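Local coordinates for uncharacterized protein (Burkholderia thailandensis, PDB 6AR7) that is of unknown function but carries an LprI-like domain, consistent with a relationship to lysozyme inhibitors, at residues A[79-82]-A[83-86]. Residues are numbered along the deposited sequence; the frame is centred on the assembly and turned at random.
Sequences WQES and QRRW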
loop_
_atom_site.group_PDB
_atom_site.type_symbol
_atom_site.label_atom_id
_atom_site.label_comp_id
_atom_site.label_asym_id
_atom_site.label_seq_id
_atom_site.Cartn_x
_atom_site.Cartn_y
_atom_site.Cartn_z
ATOM N N TRP A 79 0.553 -0.077 -16.383
ATOM C CA TRP A 79 1.153 -0.572 -15.141
ATOM C C TRP A 79 2.497 0.091 -14.878
ATOM O O TRP A 79 2.842 0.365 -13.718
ATOM C CB TRP A 79 1.291 -2.096 -15.174
ATOM C CG TRP A 79 0.005 -2.772 -14.832
ATOM C CD1 TRP A 79 -0.930 -3.241 -15.711
ATOM C CD2 TRP A 79 -0.505 -3.046 -13.519
ATOM N NE1 TRP A 79 -1.994 -3.777 -15.027
ATOM C CE2 TRP A 79 -1.751 -3.681 -13.681
ATOM C CE3 TRP A 79 -0.031 -2.813 -12.223
ATOM C CZ2 TRP A 79 -2.530 -4.080 -12.594
ATOM C CZ3 TRP A 79 -0.803 -3.218 -11.150
ATOM C CH2 TRP A 79 -2.035 -3.849 -11.342
ATOM N N GLN A 80 3.270 0.358 -15.938
ATOM C CA GLN A 80 4.528 1.071 -15.756
ATOM C C GLN A 80 4.278 2.425 -15.124
ATOM O O GLN A 80 5.020 2.855 -14.234
ATOM C CB GLN A 80 5.259 1.231 -17.086
ATOM C CG GLN A 80 5.819 -0.073 -17.608
ATOM C CD GLN A 80 6.485 0.096 -18.955
ATOM O OE1 GLN A 80 6.019 0.869 -19.788
ATOM N NE2 GLN A 80 7.561 -0.646 -19.187
ATOM N N GLU A 81 3.223 3.101 -15.567
ATOM C CA GLU A 81 2.854 4.363 -14.954
ATOM C C GLU A 81 2.461 4.163 -13.494
ATOM O O GLU A 81 2.894 4.923 -12.617
ATOM C CB GLU A 81 1.701 4.995 -15.736
ATOM C CG GLU A 81 1.207 6.308 -15.143
ATOM C CD GLU A 81 2.248 7.411 -15.145
ATOM O OE1 GLU A 81 3.182 7.372 -15.970
ATOM O OE2 GLU A 81 2.144 8.307 -14.287
ATOM N N SER A 82 1.673 3.120 -13.209
ATOM C CA SER A 82 1.248 2.875 -11.832
ATOM C C SER A 82 2.447 2.630 -10.919
ATOM O O SER A 82 2.472 3.101 -9.773
ATOM C CB SER A 82 0.278 1.694 -11.784
ATOM O OG SER A 82 0.966 0.458 -11.716
ATOM N N GLN A 83 3.466 1.927 -11.421
ATOM C CA GLN A 83 4.623 1.627 -10.580
ATOM C C GLN A 83 5.450 2.876 -10.317
ATOM O O GLN A 83 5.943 3.079 -9.204
ATOM C CB GLN A 83 5.486 0.534 -11.223
ATOM C CG GLN A 83 6.670 0.063 -10.340
ATOM C CD GLN A 83 6.234 -0.706 -9.099
ATOM O OE1 GLN A 83 5.040 -0.954 -8.864
ATOM N NE2 GLN A 83 7.207 -1.073 -8.281
ATOM N N ARG A 84 5.613 3.729 -11.328
ATOM C CA ARG A 84 6.289 4.996 -11.092
ATOM C C ARG A 84 5.559 5.792 -10.009
ATOM O O ARG A 84 6.190 6.387 -9.126
ATOM C CB ARG A 84 6.351 5.791 -12.397
ATOM C CG ARG A 84 7.543 5.465 -13.318
ATOM C CD ARG A 84 7.627 6.421 -14.533
ATOM N NE ARG A 84 6.446 6.400 -15.409
ATOM C CZ ARG A 84 6.285 5.600 -16.467
ATOM N NH1 ARG A 84 7.231 4.740 -16.807
ATOM N NH2 ARG A 84 5.171 5.664 -17.191
ATOM N N ARG A 85 4.222 5.783 -10.046
ATOM C CA ARG A 85 3.435 6.514 -9.060
ATOM C C ARG A 85 3.489 5.832 -7.707
ATOM O O ARG A 85 3.513 6.501 -6.667
ATOM C CB ARG A 85 1.989 6.639 -9.527
ATOM C CG ARG A 85 1.795 7.421 -10.832
ATOM C CD ARG A 85 2.180 8.879 -10.678
ATOM N NE ARG A 85 1.848 9.658 -11.871
ATOM C CZ ARG A 85 1.977 10.981 -11.964
ATOM N NH1 ARG A 85 2.427 11.678 -10.928
ATOM N NH2 ARG A 85 1.653 11.609 -13.089
ATOM N N TRP A 86 3.520 4.500 -7.699
ATOM C CA TRP A 86 3.595 3.786 -6.428
ATOM C C TRP A 86 4.896 4.109 -5.706
ATOM O O TRP A 86 4.910 4.386 -4.495
ATOM C CB TRP A 86 3.474 2.290 -6.671
ATOM C CG TRP A 86 3.406 1.513 -5.414
ATOM C CD1 TRP A 86 2.327 1.401 -4.581
ATOM C CD2 TRP A 86 4.449 0.720 -4.829
ATOM N NE1 TRP A 86 2.634 0.584 -3.522
ATOM C CE2 TRP A 86 3.930 0.155 -3.643
ATOM C CE3 TRP A 86 5.769 0.428 -5.194
ATOM C CZ2 TRP A 86 4.679 -0.679 -2.822
ATOM C CZ3 TRP A 86 6.523 -0.412 -4.366
ATOM C CH2 TRP A 86 5.974 -0.956 -3.198
HETATM O O HOH W 1 5.724 3.801 -19.435
#
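The two oxygens of the Glu81 carboxylate are divided between Arg84 and Arg85, one arginine to each, in a salt-bridge network folded onto a single helix. Glu81 OE1 takes a nearly straight bond from Arg84 NH2 at 2.9 Å, on its anti side and somewhat out of the carboxylate plane but close to the guanidinium plane, with a weak second bond from NE. Glu81 OE2 is met by Arg85 NE at 2.8 Å, almost along the C-O axis but 26° out of the guanidinium plane. Glu81 reaches both because its CG is anti to the backbone N (chi1 178°) and the chain then bends at chi2. A bend at chi3 curls Arg84 back, so that one guanidinium face lies over Gln80 O; water 1 sits at its edge, accepting from NH2 and donating to Gln80 OE1. Two carboxylate-bound arginines would be expected to keep Glu81 ionised. Trp79 O accepts both the helical bond from Gln83 N and a 2.7 Å bond from Ser82 OG. The network lies on the more exposed side of helix 73-101, Arg85 also touching Phe193. Trp79 and Gln83 pack against helices 42-70 and 107-136; Arg124 of helix 107-136 bonds Ser82 OG and Gln83 OE1 and makes a cation-pi contact with Trp86. Trp79 and Ser82 also touch helix 180-197.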